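PDB 4F0Q: restriction endonuclease, which cleaves DNA containing methylated cytosine as a tetrameric restriction endonuclease, probably with the help of magnesium ions. Local coordinates for residues Thr52-Gly55 and Gly56-Leu59; Glu301-Ala304 and Ser305-Ala309. All coordinates share one frame; numbering follows the deposited sequence.

Interaction 1 (Thr52-Gly55 and Gly56-Leu59); sequences TSPG and GLGL
Ser53 has its OG swung trans to the backbone N (chi1 180°), which places the hydroxyl beside Leu59, with OG 3.3 Å from Leu59 O and 3.9 Å from Leu59 CB. Its hydrogen bond, however, is made one residue further on, to Pro60 O. Leu59 has CG beside its own N (chi1 -68°); its CB is the side-chain atom nearest Ser53 OG.

Between these two residues the chain reverses. Leu57 N donates to Pro54 O over 3.0 Å, reaching that oxygen from above the carbonyl plane. A second bond follows one residue later, from Gly58 N to Gly55 O, but at 3.3 Å it is weak. Pro54 and Leu57 lie side by side and point the same way, with Pro54 CG 4.1 Å from Leu57 CB; Val16 of helix 6-17 packs on both. A water bridges Leu59 O and Gly55 O, donating to Leu59 O at 3.1 Å and more weakly to Gly55 O. From outside, Gln37 NE2 bonds to both Ser53 O and Leu59 O, tying the two limbs together.

Gly55 and Gly56, then Gly56 and Leu57, take the central positions of two overlapping type I beta turns. With Gly58 in the left-handed alpha region after them, they form a glycine-rich reversal just beyond helix 48-52.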
loop_
_atom_site.group_PDB
_atom_site.type_symbol
_atom_site.label_atom_id
_atom_site.label_comp_id
_atom_site.label_asym_id
_atom_site.label_seq_id
_atom_site.Cartn_x
_atom_site.Cartn_y
_atom_site.Cartn_z
ATOM N N THR A 52 15.329 9.652 -40.953
ATOM C CA THR A 52 13.914 9.303 -41.049
ATOM C C THR A 52 13.495 8.942 -42.471
ATOM O O THR A 52 12.565 8.160 -42.672
ATOM C CB THR A 52 13.015 10.444 -40.539
ATOM O OG1 THR A 52 13.295 11.643 -41.273
ATOM C CG2 THR A 52 13.264 10.691 -39.062
ATOM N N SER A 53 14.178 9.516 -43.455
ATOM C CA SER A 53 13.854 9.264 -44.853
ATOM C C SER A 53 15.060 9.484 -45.755
ATOM O O SER A 53 15.161 10.521 -46.410
ATOM C CB SER A 53 12.704 10.165 -45.303
ATOM O OG SER A 53 12.379 9.932 -46.661
ATOM N N PRO A 54 15.974 8.502 -45.801
ATOM C CA PRO A 54 17.207 8.610 -46.591
ATOM C C PRO A 54 16.925 8.803 -48.079
ATOM O O PRO A 54 15.926 8.294 -48.588
ATOM C CB PRO A 54 17.898 7.264 -46.345
ATOM C CG PRO A 54 16.804 6.342 -45.931
ATOM C CD PRO A 54 15.845 7.185 -45.157
ATOM N N GLY A 55 17.802 9.536 -48.759
ATOM C CA GLY A 55 17.608 9.869 -50.159
ATOM C C GLY A 55 17.569 8.670 -51.086
ATOM O O GLY A 55 16.930 8.712 -52.138
ATOM N N GLY A 56 18.249 7.596 -50.696
ATOM C CA GLY A 56 18.299 6.393 -51.504
ATOM C C GLY A 56 17.004 5.602 -51.471
ATOM O O GLY A 56 16.855 4.611 -52.187
ATOM N N LEU A 57 16.065 6.043 -50.640
ATOM C CA LEU A 57 14.785 5.362 -50.500
ATOM C C LEU A 57 13.751 5.929 -51.469
ATOM O O LEU A 57 12.754 5.279 -51.780
ATOM C CB LEU A 57 14.284 5.470 -49.057
ATOM C CG LEU A 57 13.603 4.227 -48.475
ATOM C CD1 LEU A 57 14.527 3.022 -48.557
ATOM C CD2 LEU A 57 13.176 4.475 -47.037
ATOM N N GLY A 58 13.998 7.146 -51.945
ATOM C CA GLY A 58 13.120 7.786 -52.907
ATOM C C GLY A 58 11.760 8.135 -52.334
ATOM O O GLY A 58 10.756 8.130 -53.045
ATOM N N LEU A 59 11.729 8.440 -51.042
ATOM C CA LEU A 59 10.483 8.768 -50.361
ATOM C C LEU A 59 10.478 10.221 -49.898
ATOM O O LEU A 59 11.537 10.816 -49.706
ATOM C CB LEU A 59 10.266 7.833 -49.167
ATOM C CG LEU A 59 9.977 6.366 -49.494
ATOM C CD1 LEU A 59 9.773 5.562 -48.219
ATOM C CD2 LEU A 59 8.763 6.250 -50.402
HETATM O O HOH W 1 14.186 10.532 -51.386
#

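Interaction 2 (Glu301-Ala304 and Ser305-Ala309); sequences ELLA and SRVAA
Leu303 and Val307, one helical turn apart, cross obliquely, and their contact is made by single methyls, Leu303 CD1 against Val307 CG2 at 4.1 Å. Val307 has CG1 trans to its N (chi1 166°), which leaves CG2 beside the backbone N and on the side of the preceding turn, 3.1 Å from Leu303 O.

On another face, Leu302 and Ser305 meet three residues apart. Leu302 CD1 comes 3.6 Å from Ser305 OG, and that hydroxyl sits between its own N and carbonyl carbon (chi1 63°), which places it beside Leu302 O. Ser305 OG is modelled 2.3 Å from Leu302 O, too short for an ordinary hydrogen bond, so the bond suggested there is doubtful in detail. Leu302 O also receives Arg306 N at 2.9 Å, nearly head-on to the carbonyl. Arg306 is extended from CG to NE and runs past Leu302, whose CG lies obliquely to the guanidinium, 4.3 Å from Arg306 NE. The far end of the arginine is fixed by helix 430-440, through a hydrogen bond between NH1 and Ser436 OG and a salt bridge from NH2 to Glu440.

The CB of Glu301 points away from residues 305-309; its side chain lies about 4 Å from the bound magnesium ion, and OE1 is hydrogen-bonded to His298 ND1.

All of this belongs to helix 297-314 of the PD-(D/E)XK-family nuclease region. Leu303 packs on Leu433 and Thr437 of helix 430-440, Val307 packs on Leu414, Thr417, Val418 and Met421 of helix 411-425, and Leu302 and Ser305 rest on Leu324 of strand 319-324.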
loop_
_atom_site.group_PDB
_atom_site.type_symbol
_atom_site.label_atom_id
_atom_site.label_comp_id
_atom_site.label_asym_id
_atom_site.label_seq_id
_atom_site.Cartn_x
_atom_site.Cartn_y
_atom_site.Cartn_z
ATOM N N GLU A 301 -1.674 22.332 6.659
ATOM C CA GLU A 301 -2.018 20.918 6.773
ATOM C C GLU A 301 -3.188 20.560 5.851
ATOM O O GLU A 301 -3.166 19.527 5.177
ATOM C CB GLU A 301 -2.335 20.545 8.224
ATOM C CG GLU A 301 -1.139 20.635 9.160
ATOM C CD GLU A 301 -1.494 20.323 10.601
ATOM O OE1 GLU A 301 -2.700 20.237 10.914
ATOM O OE2 GLU A 301 -0.566 20.162 11.422
ATOM N N LEU A 302 -4.201 21.422 5.821
ATOM C CA LEU A 302 -5.348 21.221 4.933
ATOM C C LEU A 302 -4.923 21.283 3.466
ATOM O O LEU A 302 -5.289 20.416 2.652
ATOM C CB LEU A 302 -6.430 22.267 5.211
ATOM C CG LEU A 302 -7.715 22.142 4.390
ATOM C CD1 LEU A 302 -8.372 20.790 4.623
ATOM C CD2 LEU A 302 -8.678 23.271 4.719
ATOM N N LEU A 303 -4.149 22.315 3.138
ATOM C CA LEU A 303 -3.603 22.460 1.793
ATOM C C LEU A 303 -2.805 21.224 1.400
ATOM O O LEU A 303 -2.894 20.754 0.271
ATOM C CB LEU A 303 -2.712 23.698 1.692
ATOM C CG LEU A 303 -1.998 23.851 0.345
ATOM C CD1 LEU A 303 -2.996 24.127 -0.770
ATOM C CD2 LEU A 303 -0.931 24.931 0.397
ATOM N N ALA A 304 -2.033 20.696 2.344
ATOM C CA ALA A 304 -1.218 19.514 2.095
ATOM C C ALA A 304 -2.083 18.280 1.887
ATOM O O ALA A 304 -1.721 17.391 1.122
ATOM C CB ALA A 304 -0.244 19.289 3.235
ATOM N N SER A 305 -3.220 18.222 2.574
ATOM C CA SER A 305 -4.158 17.121 2.377
ATOM C C SER A 305 -4.741 17.169 0.966
ATOM O O SER A 305 -4.798 16.147 0.268
ATOM C CB SER A 305 -5.275 17.158 3.421
ATOM O OG SER A 305 -6.051 18.336 3.302
ATOM N N ARG A 306 -5.161 18.359 0.544
ATOM C CA ARG A 306 -5.706 18.522 -0.804
ATOM C C ARG A 306 -4.670 18.212 -1.887
ATOM O O ARG A 306 -4.968 17.532 -2.874
ATOM C CB ARG A 306 -6.272 19.932 -0.992
ATOM C CG ARG A 306 -7.494 20.220 -0.134
ATOM C CD ARG A 306 -8.083 21.582 -0.446
ATOM N NE ARG A 306 -9.276 21.854 0.351
ATOM C CZ ARG A 306 -9.993 22.970 0.267
ATOM N NH1 ARG A 306 -9.640 23.925 -0.583
ATOM N NH2 ARG A 306 -11.063 23.131 1.033
ATOM N N VAL A 307 -3.455 18.712 -1.688
ATOM C CA VAL A 307 -2.352 18.488 -2.615
ATOM C C VAL A 307 -2.004 17.006 -2.700
ATOM O O VAL A 307 -1.750 16.483 -3.782
ATOM C CB VAL A 307 -1.100 19.300 -2.211
ATOM C CG1 VAL A 307 0.133 18.815 -2.964
ATOM C CG2 VAL A 307 -1.328 20.780 -2.459
ATOM N N ALA A 308 -2.004 16.334 -1.553
ATOM C CA ALA A 308 -1.759 14.898 -1.510
ATOM C C ALA A 308 -2.832 14.163 -2.299
ATOM O O ALA A 308 -2.526 13.277 -3.101
ATOM C CB ALA A 308 -1.723 14.406 -0.074
ATOM N N ALA A 309 -4.088 14.542 -2.072
ATOM C CA ALA A 309 -5.208 13.961 -2.807
ATOM C C ALA A 309 -5.023 14.117 -4.316
ATOM O O ALA A 309 -5.228 13.170 -5.082
ATOM C CB ALA A 309 -6.516 14.598 -2.367
#

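Overall arrangement
The two contacts sit on opposite sides of the chain's centre, their centres 54 Å apart and their nearest atoms about 39 Å apart, and they share no helix or strand. Interaction 1 is a partly buried loop reversal toward the N-terminal end, shaped by backbone bonds, glycines and a bridging water, with few side-chain contacts between its own segments. Interaction 2 is a buried stretch of regular helix in the nuclease region, where apolar branches pack against neighbouring helices and a strand while the Arg306 guanidinium is held by Ser436 and Glu440. Only interaction 2 lies near the magnesium ion, and only there does a second subunit touch, with its Leu254 packing on Arg306.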